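Long-range contacts in Mypaa.01249.c (Mycobacterium paratuberculosis, PDB 3RD5), which is probably an oxidoreductase of the short-chain dehydrogenase/reductase family, with its substrate and exact reaction unknown: residues G5-D10 against G231-L236; G145-E150 against A275-L280. One frame throughout, in Å; residues are numbered along the deposited sequence.

Contact 1. Residues G5-D10 against G231-L236; sequences GWTAAD and GARQTL
Ala8 and Arg233 bring the two backbones closest, 5.9 Å between their CA atoms, where the N-terminal loop makes a 3-10 turn beside helix 226-240. The side chains of Trp6 and Arg233 run antiparallel past one another, the indole and guanidinium planes steeply inclined. With chi1 at -170°, CG of Trp6 turns away from its own N, and the six-membered ring is carried in against the backbone of Arg233 and Leu236. CZ3 of Trp6 comes 3.5 Å from O of Arg233, and its CH2 4.0 Å from CB of Leu236. CD of Arg233 packs 3.4 Å from O of Trp6. A bend at chi3 (-63°) turns the Arg233 guanidinium so that one face lies under CG2 of Thr7. Helix 226-240 links strand 191-195 to strand 248-251 of the Rossmann-type sheet and packs on helix 27-38, where Leu236 touches Leu36. At the guanidinium edge, in plane, one water accepts from NE of Arg233 (3.0 Å) and N of Ala8 (2.9 Å), bridging the segments. OG1 of Thr7 accepts from N of Ala9 in an ST turn. N of Thr7 donates almost straight to OD2 of Asp10 (168°), and CB of Asp10 lies over one face of the Trp6 ring. Ala8 CB meets Leu236 CD1 at 4.0 Å.

Contact 2. Residues G145-E150 against A275-L280; sequences GRINLE and AALWAL
Leu149 faces three residues of helix 271-285 that lie along one side of it: Ala276, Leu277 and Leu280. From CB its chain runs to CG; chi1 of -67° sets CG opposite the carbonyl carbon and leans the chain toward the helix. CB and CG make no close approach; the branches do the touching. CD1 of Leu149 rests 3.8 Å from CB of Ala276. CD2 of Leu149 takes the other direction, 4.0 Å from CD2 of Leu280 and 4.1 Å from the backbone N of Leu277. The fork of Leu149 thus reaches residues one helical turn apart. The same CD2 of Leu280 also lies 3.7 Å from the carbonyl O of Leu149, so this methyl touches both the carbonyl O and a methyl of Leu149. Two positions earlier, Ile147 points toward the helix. The side chains of Ile147 and Leu277 lie roughly perpendicular, with CG2 of Ile147 4.2 Å from CD1 of Leu277. Ile147 also packs on Leu170 and Leu174 of helix 161-185. Both Ile147 and Leu149 touch Met273, one turn earlier on helix 271-285. This apolar contact near the surface joins the C-terminal helix to the loop between strand 133-137 and helix 161-185 of the Rossmann-type SDR fold.

In the fold
Contact 1 and contact 2 lie on opposite sides of the chain's centre. Their centres are 31 Å apart, and their nearest atoms about 18 Å, so they do not touch. Along the chain their segments alternate: 145-150 comes between the two halves of contact 1, and 275-280 follows both. Each sets a segment from a loop region against a helix from later in the chain. Helix 27-38, which contact 1 packs on, begins within a glycine-rich TGxxxGxG motif, which in SDR enzymes binds the nucleotide. Helix 161-185, which Ile147 of contact 2 packs on, carries a YxxxK motif, as in the SDR active site. Both roles are probable here, inferred from the family.

Contact 1. Residues G5-D10 against G231-L236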
loop_
_atom_site.group_PDB
_atom_site.type_symbol
_atom_site.label_atom_id
_atom_site.label_comp_id
_atom_site.label_asym_id
_atom_site.label_seq_id
_atom_site.Cartn_x
_atom_site.Cartn_y
_atom_site.Cartn_z
ATOM N N GLY A 5 10.113 -15.568 16.387
ATOM C CA GLY A 5 9.599 -14.977 15.167
ATOM C C GLY A 5 10.566 -14.023 14.459
ATOM O O GLY A 5 11.495 -13.481 15.045
ATOM N N TRP A 6 10.303 -13.815 13.172
ATOM C CA TRP A 6 11.104 -12.892 12.358
ATOM C C TRP A 6 10.872 -11.471 12.849
ATOM O O TRP A 6 9.743 -11.099 13.150
ATOM C CB TRP A 6 10.617 -12.991 10.927
ATOM C CG TRP A 6 11.471 -12.294 9.905
ATOM C CD1 TRP A 6 12.423 -12.856 9.126
ATOM C CD2 TRP A 6 11.375 -10.916 9.482
ATOM N NE1 TRP A 6 12.976 -11.930 8.277
ATOM C CE2 TRP A 6 12.325 -10.732 8.465
ATOM C CE3 TRP A 6 10.549 -9.826 9.849
ATOM C CZ2 TRP A 6 12.510 -9.511 7.846
ATOM C CZ3 TRP A 6 10.739 -8.625 9.228
ATOM C CH2 TRP A 6 11.696 -8.471 8.235
ATOM N N THR A 7 11.929 -10.676 12.874
ATOM C CA THR A 7 11.815 -9.251 13.201
ATOM C C THR A 7 12.687 -8.458 12.245
ATOM O O THR A 7 13.464 -8.999 11.464
ATOM C CB THR A 7 12.252 -8.885 14.644
ATOM O OG1 THR A 7 13.672 -8.984 14.774
ATOM C CG2 THR A 7 11.537 -9.760 15.683
ATOM N N ALA A 8 12.585 -7.137 12.310
ATOM C CA ALA A 8 13.416 -6.301 11.435
ATOM C C ALA A 8 14.924 -6.512 11.611
ATOM O O ALA A 8 15.685 -6.241 10.686
ATOM C CB ALA A 8 13.034 -4.790 11.642
ATOM N N ALA A 9 15.340 -7.076 12.750
ATOM C CA ALA A 9 16.736 -7.437 12.949
ATOM C C ALA A 9 17.234 -8.451 11.914
ATOM O O ALA A 9 18.439 -8.556 11.654
ATOM C CB ALA A 9 16.973 -7.954 14.384
ATOM N N ASP A 10 16.289 -9.167 11.310
ATOM C CA ASP A 10 16.588 -10.231 10.359
ATOM C C ASP A 10 16.561 -9.722 8.915
ATOM O O ASP A 10 16.727 -10.496 7.983
ATOM C CB ASP A 10 15.579 -11.378 10.524
ATOM C CG ASP A 10 15.601 -11.969 11.922
ATOM O OD1 ASP A 10 16.721 -12.359 12.384
ATOM O OD2 ASP A 10 14.542 -12.072 12.562
ATOM N N GLY A 231 3.916 -2.820 13.571
ATOM C CA GLY A 231 3.245 -2.764 12.299
ATOM C C GLY A 231 4.193 -2.820 11.118
ATOM O O GLY A 231 3.954 -3.514 10.112
ATOM N N ALA A 232 5.303 -2.082 11.225
ATOM C CA ALA A 232 6.270 -2.008 10.126
ATOM C C ALA A 232 6.899 -3.356 9.872
ATOM O O ALA A 232 7.282 -3.671 8.734
ATOM C CB ALA A 232 7.359 -0.943 10.417
ATOM N N ARG A 233 7.064 -4.150 10.928
ATOM C CA ARG A 233 7.642 -5.485 10.802
ATOM C C ARG A 233 6.975 -6.302 9.705
ATOM O O ARG A 233 7.604 -7.029 8.951
ATOM C CB ARG A 233 7.539 -6.211 12.133
ATOM C CG ARG A 233 8.114 -7.627 12.167
ATOM C CD ARG A 233 7.759 -8.363 13.462
ATOM N NE ARG A 233 8.342 -7.706 14.608
ATOM C CZ ARG A 233 8.008 -7.997 15.860
ATOM N NH1 ARG A 233 7.058 -8.879 16.099
ATOM N NH2 ARG A 233 8.592 -7.348 16.865
ATOM N N GLN A 234 5.652 -6.184 9.665
ATOM C CA GLN A 234 4.851 -6.986 8.748
ATOM C C GLN A 234 5.173 -6.587 7.304
ATOM O O GLN A 234 5.405 -7.443 6.425
ATOM C CB GLN A 234 3.366 -6.841 9.075
ATOM C CG GLN A 234 2.966 -6.860 10.561
ATOM C CD GLN A 234 3.500 -8.015 11.359
ATOM O OE1 GLN A 234 3.565 -9.156 10.850
ATOM N NE2 GLN A 234 3.861 -7.744 12.647
ATOM N N THR A 235 5.162 -5.288 7.042
ATOM C CA THR A 235 5.521 -4.763 5.725
ATOM C C THR A 235 6.951 -5.144 5.328
ATOM O O THR A 235 7.207 -5.520 4.189
ATOM C CB THR A 235 5.382 -3.254 5.686
ATOM O OG1 THR A 235 4.058 -2.874 6.067
ATOM C CG2 THR A 235 5.673 -2.699 4.297
ATOM N N LEU A 236 7.867 -5.037 6.287
ATOM C CA LEU A 236 9.283 -5.314 6.027
ATOM C C LEU A 236 9.531 -6.775 5.632
ATOM O O LEU A 236 10.369 -7.077 4.797
ATOM C CB LEU A 236 10.119 -4.886 7.248
ATOM C CG LEU A 236 10.226 -3.368 7.481
ATOM C CD1 LEU A 236 10.762 -3.035 8.904
ATOM C CD2 LEU A 236 11.077 -2.701 6.382
HETATM O O HOH W 1 10.583 -5.845 14.037
#

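Contact 2. Residues G145-E150 against A275-L280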
loop_
_atom_site.group_PDB
_atom_site.type_symbol
_atom_site.label_atom_id
_atom_site.label_comp_id
_atom_site.label_asym_id
_atom_site.label_seq_id
_atom_site.Cartn_x
_atom_site.Cartn_y
_atom_site.Cartn_z
ATOM N N GLY A 145 -15.602 -5.583 5.083
ATOM C CA GLY A 145 -15.729 -4.720 3.915
ATOM C C GLY A 145 -16.491 -5.391 2.778
ATOM O O GLY A 145 -16.519 -6.596 2.655
ATOM N N ARG A 146 -17.073 -4.569 1.905
ATOM C CA ARG A 146 -17.726 -5.047 0.682
ATOM C C ARG A 146 -17.479 -4.002 -0.387
ATOM O O ARG A 146 -17.540 -2.802 -0.127
ATOM C CB ARG A 146 -19.257 -5.179 0.850
ATOM C CG ARG A 146 -19.757 -5.984 1.987
ATOM C CD ARG A 146 -21.286 -5.789 2.111
ATOM N NE ARG A 146 -21.848 -6.703 3.100
ATOM C CZ ARG A 146 -22.156 -7.984 2.880
ATOM N NH1 ARG A 146 -21.988 -8.552 1.683
ATOM N NH2 ARG A 146 -22.652 -8.706 3.882
ATOM N N ILE A 147 -17.197 -4.451 -1.592
ATOM C CA ILE A 147 -17.080 -3.556 -2.757
ATOM C C ILE A 147 -18.448 -3.264 -3.325
ATOM O O ILE A 147 -19.204 -4.183 -3.631
ATOM C CB ILE A 147 -16.232 -4.169 -3.863
ATOM C CG1 ILE A 147 -14.847 -4.554 -3.370
ATOM C CG2 ILE A 147 -16.145 -3.203 -5.068
ATOM C CD1 ILE A 147 -14.034 -3.406 -2.710
ATOM N N ASN A 148 -18.793 -1.984 -3.410
ATOM C CA ASN A 148 -20.033 -1.520 -4.050
ATOM C C ASN A 148 -19.679 -0.944 -5.413
ATOM O O ASN A 148 -19.202 0.177 -5.534
ATOM C CB ASN A 148 -20.705 -0.491 -3.143
ATOM C CG ASN A 148 -22.093 -0.185 -3.569
ATOM O OD1 ASN A 148 -22.356 -0.004 -4.780
ATOM N ND2 ASN A 148 -23.020 -0.142 -2.587
ATOM N N LEU A 149 -19.814 -1.762 -6.483
ATOM C CA LEU A 149 -19.389 -1.332 -7.815
ATOM C C LEU A 149 -20.253 -0.204 -8.374
ATOM O O LEU A 149 -19.751 0.602 -9.141
ATOM C CB LEU A 149 -19.446 -2.515 -8.807
ATOM C CG LEU A 149 -18.452 -3.650 -8.554
ATOM C CD1 LEU A 149 -18.831 -4.848 -9.475
ATOM C CD2 LEU A 149 -16.993 -3.180 -8.791
ATOM N N GLU A 150 -21.517 -0.159 -7.984
ATOM C CA GLU A 150 -22.451 0.864 -8.488
ATOM C C GLU A 150 -22.254 2.201 -7.806
ATOM O O GLU A 150 -22.595 3.235 -8.393
ATOM C CB GLU A 150 -23.899 0.393 -8.266
ATOM C CG GLU A 150 -24.284 -0.858 -9.067
ATOM C CD GLU A 150 -23.625 -2.190 -8.596
ATOM O OE1 GLU A 150 -23.251 -2.352 -7.373
ATOM O OE2 GLU A 150 -23.464 -3.116 -9.474
ATOM N N ALA A 275 -11.425 -8.675 -10.649
ATOM C CA ALA A 275 -11.380 -8.266 -12.006
ATOM C C ALA A 275 -12.353 -7.115 -12.356
ATOM O O ALA A 275 -11.978 -6.198 -13.103
ATOM C CB ALA A 275 -11.536 -9.506 -12.941
ATOM N N ALA A 276 -13.575 -7.130 -11.778
ATOM C CA ALA A 276 -14.539 -6.057 -11.995
ATOM C C ALA A 276 -14.074 -4.758 -11.347
ATOM O O ALA A 276 -14.154 -3.685 -11.954
ATOM C CB ALA A 276 -15.912 -6.447 -11.396
ATOM N N LEU A 277 -13.541 -4.862 -10.129
ATOM C CA LEU A 277 -13.002 -3.683 -9.436
ATOM C C LEU A 277 -11.847 -3.074 -10.230
ATOM O O LEU A 277 -11.706 -1.855 -10.287
ATOM C CB LEU A 277 -12.551 -4.031 -8.010
ATOM C CG LEU A 277 -11.831 -2.893 -7.272
ATOM C CD1 LEU A 277 -12.752 -1.694 -6.985
ATOM C CD2 LEU A 277 -11.265 -3.461 -5.971
ATOM N N TRP A 278 -11.003 -3.919 -10.832
ATOM C CA TRP A 278 -9.922 -3.417 -11.658
ATOM C C TRP A 278 -10.437 -2.576 -12.812
ATOM O O TRP A 278 -9.925 -1.472 -13.091
ATOM C CB TRP A 278 -9.073 -4.595 -12.170
ATOM C CG TRP A 278 -7.801 -4.132 -12.819
ATOM C CD1 TRP A 278 -7.661 -3.596 -14.065
ATOM C CD2 TRP A 278 -6.494 -4.070 -12.210
ATOM N NE1 TRP A 278 -6.363 -3.184 -14.253
ATOM C CE2 TRP A 278 -5.632 -3.481 -13.137
ATOM C CE3 TRP A 278 -5.976 -4.478 -10.962
ATOM C CZ2 TRP A 278 -4.276 -3.225 -12.829
ATOM C CZ3 TRP A 278 -4.662 -4.234 -10.668
ATOM C CH2 TRP A 278 -3.816 -3.633 -11.618
ATOM N N ALA A 279 -11.484 -3.057 -13.488
ATOM C CA ALA A 279 -12.071 -2.326 -14.595
ATOM C C ALA A 279 -12.625 -0.983 -14.143
ATOM O O ALA A 279 -12.390 0.054 -14.770
ATOM C CB ALA A 279 -13.197 -3.167 -15.271
ATOM N N LEU A 280 -13.382 -0.980 -13.056
ATOM C CA LEU A 280 -13.905 0.266 -12.499
ATOM C C LEU A 280 -12.763 1.227 -12.136
ATOM O O LEU A 280 -12.855 2.436 -12.394
ATOM C CB LEU A 280 -14.773 -0.038 -11.295
ATOM C CG LEU A 280 -15.253 1.145 -10.452
ATOM C CD1 LEU A 280 -15.987 2.201 -11.234
ATOM C CD2 LEU A 280 -16.050 0.632 -9.248
#